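Local coordinates for De Novo Protein OR329 (Artificial gene, PDB 4HXT) that is a computationally designed armadillo-repeat-type protein, a solenoid of stacked helices from work on self-assembling cyclic homo-oligomers, at residues A[68-73]-A[106-111]. Numbering follows the deposited sequence.
Sequences LANIAS and AARALA
Two long helices of successive armadillo-like repeats, 58-71 and 100-113, meet here through paired alanines and an arginine that reaches across to an asparagine. Ala69 and Ala109 mark the closest backbone approach, with 3.7 Å between their CA atoms. Ala69 points its methyl at the neighbouring helix: Ala69 CB lies 3.5 Å from Ala109 CA and 3.6 Å from Ala109 CB, a spacing that side chains this small permit. One turn on, Ala72 CB makes a looser contact with Ala109 O. The Arg108 guanidinium covers the methyl of Ala69. Its CG stands anti to the backbone N (chi1 -177°), and a bend at chi3 (73°) folds the chain back, laying one guanidinium face over Ala69 CB, which sits 3.5 Å from CZ. Arg108 NH1 and NH2 then clamp a single acceptor end-on, Asn70 OD1, at 3.0 and 2.9 Å. This oxygen lies close to the guanidinium plane, yet the amide plane is turned 61° from it: NH1 arrives almost in line with the C=O, while NH2 comes from above the carbonyl plane, and both hydrogen bonds are bent. The amide is held from its other end too, since Asn70 ND2 donates to Ala27 O of helix 16-30. Arg108 NH2 also forms a salt bridge with Glu105 OE1, which holds the guanidinium from its own helix. Replacing Arg108 by an alanine would probably take away the cover over one side of the Ala69 methyl, deprive Asn70 OD1 of both donors and leave Glu105 without this charged mate. Asn112 ND2, bonded to Ala69 O, repeats the asparagine-to-backbone link one repeat along. Small residues at the interface and asparagines tying helix to helix join neighbouring repeats into the continuous superhelical stack of an armadillo-type solenoid.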
loop_
_atom_site.group_PDB
_atom_site.type_symbol
_atom_site.label_atom_id
_atom_site.label_comp_id
_atom_site.label_asym_id
_atom_site.label_seq_id
_atom_site.Cartn_x
_atom_site.Cartn_y
_atom_site.Cartn_z
ATOM N N LEU A 68 -13.897 -0.492 -20.075
ATOM C CA LEU A 68 -12.854 0.004 -19.183
ATOM C C LEU A 68 -12.778 -0.819 -17.901
ATOM O O LEU A 68 -11.693 -1.043 -17.360
ATOM C CB LEU A 68 -13.099 1.484 -18.863
ATOM C CG LEU A 68 -12.759 2.447 -20.008
ATOM C CD1 LEU A 68 -13.307 3.844 -19.717
ATOM C CD2 LEU A 68 -11.238 2.488 -20.193
ATOM N N ALA A 69 -13.932 -1.271 -17.416
ATOM C CA ALA A 69 -13.980 -2.084 -16.209
ATOM C C ALA A 69 -13.270 -3.409 -16.469
ATOM O O ALA A 69 -12.574 -3.929 -15.597
ATOM C CB ALA A 69 -15.427 -2.335 -15.795
ATOM N N ASN A 70 -13.452 -3.952 -17.671
ATOM C CA ASN A 70 -12.813 -5.212 -18.033
ATOM C C ASN A 70 -11.315 -4.989 -18.175
ATOM O O ASN A 70 -10.510 -5.839 -17.796
ATOM C CB ASN A 70 -13.396 -5.750 -19.338
ATOM C CG ASN A 70 -14.768 -6.358 -19.148
ATOM O OD1 ASN A 70 -15.372 -6.226 -18.083
ATOM N ND2 ASN A 70 -15.272 -7.024 -20.179
ATOM N N ILE A 71 -10.951 -3.836 -18.727
ATOM C CA ILE A 71 -9.551 -3.473 -18.903
ATOM C C ILE A 71 -8.899 -3.305 -17.531
ATOM O O ILE A 71 -7.784 -3.778 -17.294
ATOM C CB ILE A 71 -9.432 -2.137 -19.695
ATOM C CG1 ILE A 71 -9.804 -2.373 -21.164
ATOM C CG2 ILE A 71 -8.031 -1.558 -19.564
ATOM C CD1 ILE A 71 -9.906 -1.100 -21.993
ATOM N N ALA A 72 -9.614 -2.637 -16.627
ATOM C CA ALA A 72 -9.115 -2.379 -15.281
ATOM C C ALA A 72 -8.909 -3.644 -14.452
ATOM O O ALA A 72 -8.280 -3.601 -13.399
ATOM C CB ALA A 72 -10.056 -1.422 -14.551
ATOM N N SER A 73 -9.440 -4.769 -14.918
ATOM C CA SER A 73 -9.272 -6.022 -14.189
ATOM C C SER A 73 -7.978 -6.701 -14.635
ATOM O O SER A 73 -7.660 -7.804 -14.192
ATOM C CB SER A 73 -10.463 -6.958 -14.434
ATOM O OG SER A 73 -10.478 -7.443 -15.765
ATOM N N ALA A 106 -19.772 1.823 -14.031
ATOM C CA ALA A 106 -18.842 2.816 -13.510
ATOM C C ALA A 106 -18.298 2.352 -12.167
ATOM O O ALA A 106 -17.100 2.470 -11.902
ATOM C CB ALA A 106 -19.539 4.167 -13.360
ATOM N N ALA A 107 -19.180 1.821 -11.320
ATOM C CA ALA A 107 -18.765 1.343 -10.006
ATOM C C ALA A 107 -17.877 0.108 -10.131
ATOM O O ALA A 107 -16.894 -0.037 -9.401
ATOM C CB ALA A 107 -19.991 1.031 -9.137
ATOM N N ARG A 108 -18.224 -0.784 -11.054
ATOM C CA ARG A 108 -17.432 -1.989 -11.258
ATOM C C ARG A 108 -16.033 -1.616 -11.750
ATOM O O ARG A 108 -15.044 -2.227 -11.346
ATOM C CB ARG A 108 -18.108 -2.916 -12.272
ATOM C CG ARG A 108 -17.361 -4.229 -12.483
ATOM C CD ARG A 108 -18.194 -5.238 -13.259
ATOM N NE ARG A 108 -18.322 -4.916 -14.676
ATOM C CZ ARG A 108 -17.419 -5.220 -15.605
ATOM N NH1 ARG A 108 -16.305 -5.863 -15.276
ATOM N NH2 ARG A 108 -17.635 -4.885 -16.869
ATOM N N ALA A 109 -15.946 -0.608 -12.616
ATOM C CA ALA A 109 -14.645 -0.180 -13.127
ATOM C C ALA A 109 -13.801 0.392 -11.990
ATOM O O ALA A 109 -12.612 0.096 -11.874
ATOM C CB ALA A 109 -14.822 0.868 -14.220
ATOM N N LEU A 110 -14.426 1.216 -11.154
ATOM C CA LEU A 110 -13.723 1.820 -10.034
ATOM C C LEU A 110 -13.297 0.741 -9.042
ATOM O O LEU A 110 -12.204 0.804 -8.477
ATOM C CB LEU A 110 -14.614 2.871 -9.365
ATOM C CG LEU A 110 -14.734 4.162 -10.179
ATOM C CD1 LEU A 110 -15.745 5.102 -9.542
ATOM C CD2 LEU A 110 -13.369 4.830 -10.256
ATOM N N ALA A 111 -14.153 -0.258 -8.847
ATOM C CA ALA A 111 -13.826 -1.354 -7.940
ATOM C C ALA A 111 -12.580 -2.084 -8.453
ATOM O O ALA A 111 -11.679 -2.404 -7.678
ATOM C CB ALA A 111 -15.005 -2.329 -7.830
#